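Long-range contact in PHOX (Pseudomonas fluorescens, PDB 4A9V), which is an alkaline phosphatase that hydrolyses phosphate monoesters with a complex iron-calcium cofactor held in a beta-propeller: residues K171-K183 against L190-S202. Residues are numbered along the deposited sequence; the frame is centred on the assembly and turned at random.
With FEO (mu-oxo-diiron), chain S; EDO (1,2-ethanediol), chain O.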
loop_
_atom_site.group_PDB
_atom_site.type_symbol
_atom_site.label_atom_id
_atom_site.label_comp_id
_atom_site.label_asym_id
_atom_site.label_seq_id
_atom_site.Cartn_x
_atom_site.Cartn_y
_atom_site.Cartn_z
ATOM N N LYS A 171 14.879 -8.301 17.553
ATOM C CA LYS A 171 13.883 -7.454 18.194
ATOM C C LYS A 171 14.006 -6.034 17.680
ATOM O O LYS A 171 15.021 -5.387 17.889
ATOM C CB LYS A 171 14.072 -7.471 19.710
ATOM C CG LYS A 171 13.764 -8.816 20.342
ATOM C CD LYS A 171 13.883 -8.749 21.855
ATOM C CE LYS A 171 13.513 -10.071 22.503
ATOM N NZ LYS A 171 13.495 -9.950 23.986
ATOM N N VAL A 172 12.910 -5.499 17.169
ATOM C CA VAL A 172 12.944 -4.198 16.530
ATOM C C VAL A 172 11.818 -3.333 17.079
ATOM O O VAL A 172 10.734 -3.826 17.373
ATOM C CB VAL A 172 12.860 -4.336 14.988
ATOM C CG1 VAL A 172 11.656 -5.159 14.567
ATOM C CG2 VAL A 172 12.865 -2.972 14.300
ATOM N N LEU A 173 12.095 -2.045 17.235
ATOM C CA LEU A 173 11.066 -1.083 17.597
ATOM C C LEU A 173 10.374 -0.570 16.345
ATOM O O LEU A 173 10.979 0.079 15.485
ATOM C CB LEU A 173 11.652 0.081 18.383
ATOM C CG LEU A 173 12.264 -0.277 19.736
ATOM C CD1 LEU A 173 12.731 0.984 20.435
ATOM C CD2 LEU A 173 11.283 -1.052 20.603
ATOM N N GLY A 174 9.082 -0.837 16.278
ATOM C CA GLY A 174 8.213 -0.135 15.357
ATOM C C GLY A 174 8.024 -0.781 14.008
ATOM O O GLY A 174 8.898 -1.484 13.484
ATOM N N THR A 175 6.851 -0.506 13.453
ATOM C CA THR A 175 6.614 -0.505 12.031
ATOM C C THR A 175 6.008 0.854 11.700
ATOM O O THR A 175 5.253 1.411 12.506
ATOM C CB THR A 175 5.684 -1.679 11.641
ATOM O OG1 THR A 175 5.537 -1.747 10.226
ATOM C CG2 THR A 175 4.311 -1.563 12.276
ATOM N N PHE A 176 6.513 1.476 10.640
ATOM C CA PHE A 176 6.098 2.819 10.277
ATOM C C PHE A 176 6.174 2.968 8.758
ATOM O O PHE A 176 6.605 2.046 8.065
ATOM C CB PHE A 176 6.927 3.893 11.023
ATOM C CG PHE A 176 8.427 3.719 10.912
ATOM C CD1 PHE A 176 9.108 4.150 9.780
ATOM C CD2 PHE A 176 9.161 3.168 11.948
ATOM C CE1 PHE A 176 10.474 3.974 9.662
ATOM C CE2 PHE A 176 10.535 3.026 11.851
ATOM C CZ PHE A 176 11.184 3.392 10.691
ATOM N N GLN A 177 5.614 4.050 8.234
ATOM C CA GLN A 177 5.491 4.231 6.787
ATOM C C GLN A 177 4.771 3.026 6.173
ATOM O O GLN A 177 5.011 2.625 5.032
ATOM C CB GLN A 177 6.843 4.533 6.130
ATOM C CG GLN A 177 7.408 5.894 6.526
ATOM C CD GLN A 177 6.779 7.103 5.832
ATOM O OE1 GLN A 177 7.085 8.243 6.192
ATOM N NE2 GLN A 177 6.071 6.879 4.741
ATOM N N ASN A 178 3.720 2.618 6.868
ATOM C CA ASN A 178 2.870 1.497 6.477
ATOM C C ASN A 178 1.910 1.891 5.368
ATOM O O ASN A 178 1.005 2.699 5.574
ATOM C CB ASN A 178 2.069 1.006 7.672
ATOM C CG ASN A 178 2.955 0.599 8.805
ATOM O OD1 ASN A 178 3.543 1.450 9.474
ATOM N ND2 ASN A 178 3.210 -0.700 8.899
ATOM N N CYS A 179 2.149 1.334 4.189
ATOM C CA CYS A 179 1.487 1.737 2.967
ATOM C C CYS A 179 0.241 0.877 2.773
ATOM O O CYS A 179 -0.827 1.209 3.284
ATOM C CB CYS A 179 2.480 1.627 1.812
ATOM S SG CYS A 179 1.813 2.127 0.228
ATOM N N ALA A 180 0.375 -0.280 2.143
ATOM C CA ALA A 180 -0.794 -1.130 1.966
ATOM C C ALA A 180 -0.551 -2.545 2.514
ATOM O O ALA A 180 0.224 -2.723 3.472
ATOM C CB ALA A 180 -1.268 -1.106 0.510
ATOM N N ASN A 181 -1.378 -3.491 2.071
ATOM C CA ASN A 181 -1.802 -4.578 2.929
ATOM C C ASN A 181 -1.857 -5.913 2.202
ATOM O O ASN A 181 -1.913 -5.975 0.972
ATOM C CB ASN A 181 -3.192 -4.263 3.504
ATOM C CG ASN A 181 -4.257 -4.147 2.427
ATOM O OD1 ASN A 181 -4.115 -3.373 1.470
ATOM N ND2 ASN A 181 -5.288 -4.971 2.527
ATOM N N GLY A 182 -1.997 -6.971 3.000
ATOM C CA GLY A 182 -2.468 -8.266 2.538
ATOM C C GLY A 182 -3.297 -8.934 3.610
ATOM O O GLY A 182 -3.194 -8.600 4.786
ATOM N N LYS A 183 -4.101 -9.894 3.189
ATOM C CA LYS A 183 -4.963 -10.649 4.084
ATOM C C LYS A 183 -4.706 -12.119 3.814
ATOM O O LYS A 183 -4.877 -12.576 2.688
ATOM C CB LYS A 183 -6.428 -10.318 3.798
ATOM C CG LYS A 183 -7.404 -11.123 4.640
ATOM C CD LYS A 183 -8.838 -10.719 4.352
ATOM C CE LYS A 183 -9.834 -11.552 5.133
ATOM N NZ LYS A 183 -11.230 -11.190 4.750
ATOM N N LEU A 190 -1.137 -8.656 6.740
ATOM C CA LEU A 190 0.193 -8.208 6.349
ATOM C C LEU A 190 0.178 -6.706 6.131
ATOM O O LEU A 190 -0.701 -6.175 5.440
ATOM C CB LEU A 190 0.639 -8.911 5.061
ATOM C CG LEU A 190 0.617 -10.444 5.083
ATOM C CD1 LEU A 190 1.120 -11.010 3.762
ATOM C CD2 LEU A 190 1.400 -11.020 6.253
ATOM N N THR A 191 1.126 -6.029 6.766
ATOM C CA THR A 191 1.323 -4.613 6.559
ATOM C C THR A 191 2.705 -4.374 5.955
ATOM O O THR A 191 3.664 -5.079 6.259
ATOM C CB THR A 191 1.114 -3.800 7.857
ATOM O OG1 THR A 191 1.133 -2.409 7.534
ATOM C CG2 THR A 191 2.183 -4.080 8.896
ATOM N N CYS A 192 2.789 -3.399 5.060
ATOM C CA CYS A 192 3.935 -3.233 4.183
ATOM C C CYS A 192 4.635 -1.911 4.465
ATOM O O CYS A 192 4.024 -0.849 4.366
ATOM C CB CYS A 192 3.455 -3.249 2.739
ATOM S SG CYS A 192 2.904 -4.877 2.215
ATOM N N GLU A 193 5.920 -1.973 4.801
ATOM C CA GLU A 193 6.731 -0.782 5.044
ATOM C C GLU A 193 7.283 -0.279 3.718
ATOM O O GLU A 193 8.027 -0.989 3.044
ATOM C CB GLU A 193 7.874 -1.126 6.007
ATOM C CG GLU A 193 7.364 -1.537 7.375
ATOM C CD GLU A 193 8.394 -2.191 8.287
ATOM O OE1 GLU A 193 9.529 -2.504 7.860
ATOM O OE2 GLU A 193 8.045 -2.394 9.474
ATOM N N GLU A 194 6.900 0.940 3.343
ATOM C CA GLU A 194 7.215 1.488 2.018
ATOM C C GLU A 194 8.338 2.535 2.123
ATOM O O GLU A 194 9.506 2.173 2.085
ATOM C CB GLU A 194 5.952 2.046 1.333
ATOM C CG GLU A 194 6.200 2.558 -0.082
ATOM C CD GLU A 194 5.051 3.374 -0.628
ATOM O OE1 GLU A 194 4.344 4.025 0.174
ATOM O OE2 GLU A 194 4.911 3.425 -1.864
ATOM N N ASN A 195 8.008 3.801 2.368
ATOM C CA ASN A 195 9.014 4.872 2.336
ATOM C C ASN A 195 9.734 5.044 3.672
ATOM O O ASN A 195 9.937 6.160 4.176
ATOM C CB ASN A 195 8.377 6.174 1.876
ATOM C CG ASN A 195 8.004 6.131 0.411
ATOM O OD1 ASN A 195 8.844 5.818 -0.436
ATOM N ND2 ASN A 195 6.733 6.334 0.112
ATOM N N PHE A 196 10.206 3.923 4.199
ATOM C CA PHE A 196 10.845 3.905 5.505
ATOM C C PHE A 196 12.131 4.724 5.523
ATOM O O PHE A 196 12.487 5.308 6.541
ATOM C CB PHE A 196 11.119 2.466 5.962
ATOM C CG PHE A 196 12.172 1.756 5.158
ATOM C CD1 PHE A 196 11.865 1.115 3.971
ATOM C CD2 PHE A 196 13.470 1.685 5.624
ATOM C CE1 PHE A 196 12.849 0.476 3.239
ATOM C CE2 PHE A 196 14.456 1.054 4.894
ATOM C CZ PHE A 196 14.147 0.434 3.707
ATOM N N THR A 197 12.831 4.758 4.395
ATOM C CA THR A 197 14.111 5.450 4.304
ATOM C C THR A 197 13.968 6.948 4.527
ATOM O O THR A 197 14.915 7.591 4.975
ATOM C CB THR A 197 14.773 5.206 2.936
ATOM O OG1 THR A 197 13.845 5.534 1.900
ATOM C CG2 THR A 197 15.183 3.755 2.781
ATOM N N ASP A 198 12.788 7.497 4.238
ATOM C CA ASP A 198 12.529 8.932 4.403
ATOM C C ASP A 198 12.804 9.382 5.833
ATOM O O ASP A 198 13.073 10.560 6.078
ATOM C CB ASP A 198 11.067 9.248 4.081
ATOM C CG ASP A 198 10.731 9.105 2.609
ATOM O OD1 ASP A 198 11.604 8.704 1.809
ATOM O OD2 ASP A 198 9.569 9.400 2.257
ATOM N N CYS A 199 12.616 8.464 6.777
ATOM C CA CYS A 199 12.617 8.776 8.202
ATOM C C CYS A 199 14.013 8.850 8.800
ATOM O O CYS A 199 14.160 9.215 9.960
ATOM C CB CYS A 199 11.802 7.722 8.946
ATOM S SG CYS A 199 10.078 7.663 8.444
ATOM N N PHE A 200 15.020 8.438 8.033
ATOM C CA PHE A 200 16.392 8.389 8.524
ATOM C C PHE A 200 17.186 9.583 8.021
ATOM O O PHE A 200 16.908 10.131 6.960
ATOM C CB PHE A 200 17.053 7.086 8.077
ATOM C CG PHE A 200 16.479 5.866 8.743
ATOM C CD1 PHE A 200 15.287 5.308 8.301
ATOM C CD2 PHE A 200 17.086 5.326 9.868
ATOM C CE1 PHE A 200 14.717 4.244 8.973
ATOM C CE2 PHE A 200 16.521 4.261 10.544
ATOM C CZ PHE A 200 15.323 3.729 10.103
ATOM N N GLY A 201 18.138 10.019 8.827
ATOM C CA GLY A 201 19.073 11.053 8.409
ATOM C C GLY A 201 20.395 10.832 9.100
ATOM O O GLY A 201 20.659 9.734 9.580
ATOM N N SER A 202 21.224 11.864 9.165
ATOM C CA SER A 202 22.454 11.765 9.912
ATOM C C SER A 202 22.792 13.110 10.521
ATOM O O SER A 202 22.536 14.158 9.920
ATOM C CB SER A 202 23.603 11.308 9.014
ATOM O OG SER A 202 24.809 11.259 9.757
HETATM FE FE1 FEO S . 2.364 4.515 0.085
HETATM FE FE2 FEO S . 3.338 3.760 -3.163
HETATM O O FEO S . 2.160 4.555 -1.856
HETATM C C1 EDO O . -12.614 -13.546 7.102
HETATM O O1 EDO O . -13.031 -12.223 6.447
HETATM C C2 EDO O . -11.089 -13.562 7.256
HETATM O O2 EDO O . -10.728 -14.305 8.435
HETATM O O HOH W 1 5.281 4.799 3.048
HETATM O O HOH W 2 7.465 10.076 4.060
HETATM O O HOH W 3 0.303 5.157 0.053
HETATM O O HOH W 4 2.951 6.662 -0.362
#
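C179 and E194 reach the same iron with matching first torsions: SG (chi1 -179°) and CG (chi1 -177°) each lie opposite their own backbone N, which carries both side chains out to the mu-oxo-diiron group. C179 SG binds FE1 at 2.5 Å, while the E194 carboxylate bridges the cluster, OE1 on FE1 at 2.0 Å and OE2 on FE2 at 2.1 Å. E90 adds a further ligand to FE1; E273, D292 and E387 complete the protein ligands of FE2.

The backbone behind these two ligands is tied across the hairpin. C179 N bonds to C192 O (2.9 Å) and E194 N to Q177 O. Between N178–E193 and N181–T191 the register slips by one residue, a beta bulge, and the C192 N to A180 O bond there is weak.

Next to the bulge, N178 is the polar hub. Its ND2 gives one proton to T191 OG1 (3.0 Å) and the other to T175 OG1 (2.9 Å), both hydroxyls slightly tilted from the amide plane. T191 OG1 is also hydrogen-bonded to N88 OD1. T175 OG1 in turn donates to the anti lone pair of E193 OE2 at 2.7 Å, an oxygen also salt-bridged to K263. A leucine at N178 would probably leave both threonine hydroxyls without their shared donor inside a buried site.

Beyond the open end of the hairpin, F176 turns its ring edge to F196 O, with C199 SG set obliquely to the ring, and its CZ meets F200 CE1 at 4.0 Å, the side chains crossing near a right angle. One water joins Q177 NE2 to N195 N.

Altogether this is a bulged antiparallel beta hairpin whose open end delivers a cysteine and a bridging glutamate to the iron-calcium site of the PhoX beta-propeller.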